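PDB 2P6C: aq_2013 protein from Aquifex aeolicus, which is of unknown function but belongs to the YjbQ (UPF0047) family and assembles with two further copies of itself. Local coordinates for residues V41-H45 and L46-V50; Y77-H80 and R81-E84. One frame throughout, in Å; residues are numbered along the deposited sequence.

Interaction 1: residues V41-H45 and L46-V50. With PO4 (phosphate ion), chain C.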
loop_
_atom_site.group_PDB
_atom_site.type_symbol
_atom_site.label_atom_id
_atom_site.label_comp_id
_atom_site.label_asym_id
_atom_site.label_seq_id
_atom_site.Cartn_x
_atom_site.Cartn_y
_atom_site.Cartn_z
ATOM N N VAL A 41 -6.857 -5.745 6.074
ATOM C CA VAL A 41 -7.675 -6.559 5.177
ATOM C C VAL A 41 -6.788 -6.776 3.970
ATOM O O VAL A 41 -6.502 -5.853 3.210
ATOM C CB VAL A 41 -8.950 -5.825 4.781
ATOM C CG1 VAL A 41 -9.877 -6.766 4.038
ATOM C CG2 VAL A 41 -9.624 -5.257 6.025
ATOM N N SER A 42 -6.355 -8.015 3.798
ATOM C CA SER A 42 -5.409 -8.329 2.749
ATOM C C SER A 42 -5.699 -9.610 1.984
ATOM O O SER A 42 -6.133 -10.612 2.561
ATOM C CB SER A 42 -4.024 -8.437 3.400
ATOM O OG SER A 42 -3.000 -8.601 2.444
ATOM N N SER A 43 -5.455 -9.577 0.680
ATOM C CA SER A 43 -5.580 -10.778 -0.120
ATOM C C SER A 43 -4.420 -11.694 0.162
ATOM O O SER A 43 -3.286 -11.269 0.276
ATOM C CB SER A 43 -5.542 -10.398 -1.598
ATOM O OG SER A 43 -5.457 -11.604 -2.369
ATOM N N MET A 44 -4.745 -12.987 0.282
ATOM C CA MET A 44 -3.681 -13.965 0.524
ATOM C C MET A 44 -3.112 -14.520 -0.786
ATOM O O MET A 44 -2.291 -15.426 -0.781
ATOM C CB MET A 44 -4.242 -15.085 1.393
ATOM C CG MET A 44 -4.825 -14.551 2.710
ATOM S SD MET A 44 -4.995 -15.822 3.990
ATOM C CE MET A 44 -3.271 -15.976 4.488
ATOM N N HIS A 45 -3.539 -13.941 -1.903
ATOM C CA HIS A 45 -3.085 -14.392 -3.207
ATOM C C HIS A 45 -2.441 -13.262 -4.008
ATOM O O HIS A 45 -2.674 -12.081 -3.755
ATOM C CB HIS A 45 -4.274 -14.998 -3.974
ATOM C CG HIS A 45 -4.963 -16.094 -3.223
ATOM N ND1 HIS A 45 -4.697 -17.426 -3.450
ATOM C CD2 HIS A 45 -5.800 -16.054 -2.158
ATOM C CE1 HIS A 45 -5.332 -18.161 -2.556
ATOM N NE2 HIS A 45 -6.009 -17.353 -1.758
ATOM N N LEU A 46 -1.649 -13.638 -5.002
ATOM C CA LEU A 46 -0.876 -12.722 -5.878
ATOM C C LEU A 46 -1.733 -12.287 -7.092
ATOM O O LEU A 46 -1.331 -11.513 -7.952
ATOM C CB LEU A 46 0.384 -13.437 -6.475
ATOM C CG LEU A 46 1.583 -13.661 -5.478
ATOM C CD1 LEU A 46 2.044 -12.443 -4.675
ATOM C CD2 LEU A 46 1.327 -14.769 -4.472
ATOM N N THR A 47 -2.926 -12.855 -7.251
ATOM C CA THR A 47 -3.745 -12.599 -8.430
ATOM C C THR A 47 -5.099 -11.946 -8.086
ATOM O O THR A 47 -6.058 -12.004 -8.844
ATOM C CB THR A 47 -3.956 -13.942 -9.126
ATOM O OG1 THR A 47 -4.476 -14.878 -8.180
ATOM C CG2 THR A 47 -2.620 -14.469 -9.660
ATOM N N SER A 48 -5.128 -11.333 -6.909
ATOM C CA SER A 48 -6.292 -10.644 -6.392
ATOM C C SER A 48 -5.814 -9.657 -5.334
ATOM O O SER A 48 -4.751 -9.843 -4.729
ATOM C CB SER A 48 -7.276 -11.648 -5.779
ATOM O OG SER A 48 -6.729 -12.320 -4.656
ATOM N N SER A 49 -6.603 -8.610 -5.110
ATOM C CA SER A 49 -6.274 -7.583 -4.100
ATOM C C SER A 49 -7.527 -7.087 -3.352
ATOM O O SER A 49 -8.645 -7.160 -3.861
ATOM C CB SER A 49 -5.608 -6.379 -4.811
ATOM O OG SER A 49 -4.357 -6.757 -5.405
ATOM N N VAL A 50 -7.311 -6.666 -2.051
ATOM C CA VAL A 50 -8.251 -5.788 -1.334
ATOM C C VAL A 50 -7.840 -4.360 -1.564
ATOM O O VAL A 50 -6.708 -3.939 -1.344
ATOM C CB VAL A 50 -8.250 -6.067 0.177
ATOM C CG1 VAL A 50 -9.233 -5.110 0.890
ATOM C CG2 VAL A 50 -8.681 -7.491 0.459
HETATM P P PO4 C . -2.909 -18.104 -6.754
HETATM O O1 PO4 C . -2.227 -19.393 -7.036
HETATM O O2 PO4 C . -4.159 -18.428 -6.152
HETATM O O3 PO4 C . -1.981 -17.296 -6.044
HETATM O O4 PO4 C . -3.194 -17.394 -8.104
#

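Interaction 2: residues Y77-H80 and R81-E84. With PO4 (phosphate ion), chain E.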
loop_
_atom_site.group_PDB
_atom_site.type_symbol
_atom_site.label_atom_id
_atom_site.label_comp_id
_atom_site.label_asym_id
_atom_site.label_seq_id
_atom_site.Cartn_x
_atom_site.Cartn_y
_atom_site.Cartn_z
ATOM N N TYR A 77 3.712 -13.345 -21.858
ATOM C CA TYR A 77 4.462 -13.049 -20.620
ATOM C C TYR A 77 5.345 -14.252 -20.344
ATOM O O TYR A 77 4.982 -15.380 -20.672
ATOM C CB TYR A 77 3.482 -12.863 -19.426
ATOM C CG TYR A 77 2.814 -11.511 -19.391
ATOM C CD1 TYR A 77 3.567 -10.342 -19.412
ATOM C CD2 TYR A 77 1.416 -11.413 -19.330
ATOM C CE1 TYR A 77 2.949 -9.097 -19.395
ATOM C CE2 TYR A 77 0.798 -10.165 -19.312
ATOM C CZ TYR A 77 1.559 -9.015 -19.347
ATOM O OH TYR A 77 0.960 -7.777 -19.387
ATOM N N LYS A 78 6.508 -14.014 -19.752
ATOM C CA LYS A 78 7.439 -15.092 -19.465
ATOM C C LYS A 78 6.840 -16.087 -18.484
ATOM O O LYS A 78 7.172 -17.275 -18.504
ATOM C CB LYS A 78 8.745 -14.523 -18.906
ATOM C CG LYS A 78 9.452 -13.561 -19.853
ATOM C CD LYS A 78 9.675 -14.185 -21.220
ATOM C CE LYS A 78 10.567 -13.304 -22.076
ATOM N NZ LYS A 78 10.016 -11.919 -22.180
ATOM N N HIS A 79 5.948 -15.597 -17.630
ATOM C CA HIS A 79 5.279 -16.449 -16.635
ATOM C C HIS A 79 4.588 -17.628 -17.331
ATOM O O HIS A 79 4.351 -18.679 -16.755
ATOM C CB HIS A 79 4.248 -15.604 -15.860
ATOM C CG HIS A 79 3.548 -16.441 -14.803
ATOM N ND1 HIS A 79 4.206 -17.144 -13.842
ATOM C CD2 HIS A 79 2.162 -16.597 -14.593
ATOM C CE1 HIS A 79 3.235 -17.715 -13.090
ATOM N NE2 HIS A 79 2.004 -17.406 -13.516
ATOM N N HIS A 80 4.253 -17.405 -18.617
ATOM C CA HIS A 80 3.547 -18.428 -19.402
ATOM C C HIS A 80 4.389 -19.672 -19.683
ATOM O O HIS A 80 3.925 -20.653 -20.255
ATOM C CB HIS A 80 3.127 -17.784 -20.727
ATOM C CG HIS A 80 2.455 -18.802 -21.628
ATOM N ND1 HIS A 80 2.995 -19.216 -22.802
ATOM C CD2 HIS A 80 1.170 -19.361 -21.506
ATOM C CE1 HIS A 80 2.062 -20.020 -23.360
ATOM N NE2 HIS A 80 0.960 -20.125 -22.610
ATOM N N ARG A 81 5.681 -19.594 -19.326
ATOM C CA ARG A 81 6.510 -20.761 -19.467
ATOM C C ARG A 81 5.921 -21.896 -18.648
ATOM O O ARG A 81 6.164 -23.070 -18.896
ATOM C CB ARG A 81 7.931 -20.420 -18.987
ATOM C CG ARG A 81 8.049 -20.341 -17.460
ATOM C CD ARG A 81 9.337 -19.639 -16.999
ATOM N NE ARG A 81 10.516 -20.228 -17.643
ATOM C CZ ARG A 81 11.134 -21.255 -17.025
ATOM N NH1 ARG A 81 10.688 -21.694 -15.862
ATOM N NH2 ARG A 81 12.139 -21.886 -17.639
ATOM N N THR A 82 5.150 -21.528 -17.633
ATOM C CA THR A 82 4.563 -22.554 -16.789
ATOM C C THR A 82 3.245 -23.063 -17.369
ATOM O O THR A 82 2.587 -23.929 -16.808
ATOM C CB THR A 82 4.341 -21.953 -15.396
ATOM O OG1 THR A 82 3.369 -20.910 -15.489
ATOM C CG2 THR A 82 5.647 -21.365 -14.855
ATOM N N GLY A 83 2.833 -22.496 -18.527
ATOM C CA GLY A 83 1.503 -22.804 -19.069
ATOM C C GLY A 83 0.386 -21.973 -18.418
ATOM O O GLY A 83 -0.795 -22.089 -18.741
ATOM N N GLU A 84 0.778 -21.140 -17.440
ATOM C CA GLU A 84 -0.203 -20.250 -16.772
ATOM C C GLU A 84 -0.182 -18.956 -17.525
ATOM O O GLU A 84 0.862 -18.368 -17.772
ATOM C CB GLU A 84 0.047 -19.964 -15.229
ATOM C CG GLU A 84 0.378 -21.226 -14.434
ATOM C CD GLU A 84 -0.534 -21.286 -13.232
ATOM O OE1 GLU A 84 -0.335 -20.513 -12.310
ATOM O OE2 GLU A 84 -1.501 -22.052 -13.272
HETATM P P PO4 E . -0.613 -18.671 -10.172
HETATM O O1 PO4 E . -0.212 -18.710 -8.804
HETATM O O2 PO4 E . 0.069 -17.810 -11.074
HETATM O O3 PO4 E . -2.115 -18.286 -10.222
HETATM O O4 PO4 E . -0.580 -19.989 -10.775
#

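Interaction 1: residues V41-H45 and L46-V50
A strand-to-strand turn that ends in a phosphate-occupied pocket brings Ser43 and Ser48 together hydroxyl to hydroxyl, OG to OG at 2.7 Å, and either could be the donor. Ser43 OG lies anti to its own backbone N (chi1 171°), which carries it toward the facing strand. There it accepts from His45 N at 3.1 Å along a fairly straight bond (162°), forming an ST turn. Ser48 OG also bonds Tyr119 OH, and the buried hydroxyls form a short polar chain. Were Ser43 an alanine, Ser48 OG would probably lose the Ser43 hydroxyl as a mate and His45 N its acceptor, leaving the bend less firmly set. The polypeptide here leaves strand 37-43 of the four-stranded antiparallel sheet and runs back nearly antiparallel as strand 48-53, an outer strand of the three-stranded sheet. Further along, the pair turns apolar: Val41 CG1 meets Val50 CG1 at 3.6 Å, the two side chains crossing at about a right angle. The loop end offers donors to an anion, consistent with a pocket. His45 directs its ring edge at the phosphate, ND1 donating to O2 at 2.9 Å with a bent angle of 142°, while NE2 is taken by Arg129 N; with both nitrogens engaged, the ring's rotation is fixed. Thr47 OG1 donates to phosphate O4 at 2.8 Å and is itself met by Lys128 NZ. Arg126 NH1 also bonds this ion, which probably came from the crystallisation liquor.

Interaction 2: residues Y77-H80 and R81-E84
His79 and Thr82 form the close-packed part of this short turn. Thr82 OG1 donates to His79 O at 2.7 Å, nearly along the C=O axis (170°), and Thr82 OG1 also sits 4.0 Å above the plane of the His79 ring, offset toward its rim. With CG anti to the backbone N, chi1 -179°, the His79 ring reaches the Glu84 side, NE2 lying 3.6 Å from Glu84 CB. A phosphate modelled at the ring edge is too close to the Glu84 carboxylate, which leaves its placement doubtful and the bond from NE2 less sure; the firm grip on this buried imidazole comes from Glu56 of the second subunit at ND1. Arg81 reaches over to the same subunit, in a salt bridge with its Glu57. The looser, exposed side holds Gly83 and the His80 side chain, whose ring edge lies near Glu84 O, while His80 CA makes a CA-H...O contact with that oxygen at 3.1 Å. Main-chain bonds from Arg81 N to Lys78 O (2.9 Å) and Gly83 N to His80 O (2.8 Å) repeat the i to i+3 spacing of a 3-10 helix, which ends in an ST turn where Thr82 OG1 accepts from Glu84 N.

Interaction 1 is core and interaction 2 is surface: the centre of the first contact lies about 5 Å, that of the second about 24 Å, from the centre of the chain. They hold different elements. Residues 41-50 join strands of two antiparallel sheets, whereas residues 77-84 fold a 3-10 turn in the loop before helix 87-96. Their chemistry follows: buried hydroxyls satisfying one another beside apolar valines in the first, main-chain bonds and outward-reaching charges in the second. Both contain an ST turn, and each has a histidine beside a modelled phosphate, the second less securely placed. Both touch the second subunit, by packing in interaction 1 and with added polar bonds in interaction 2.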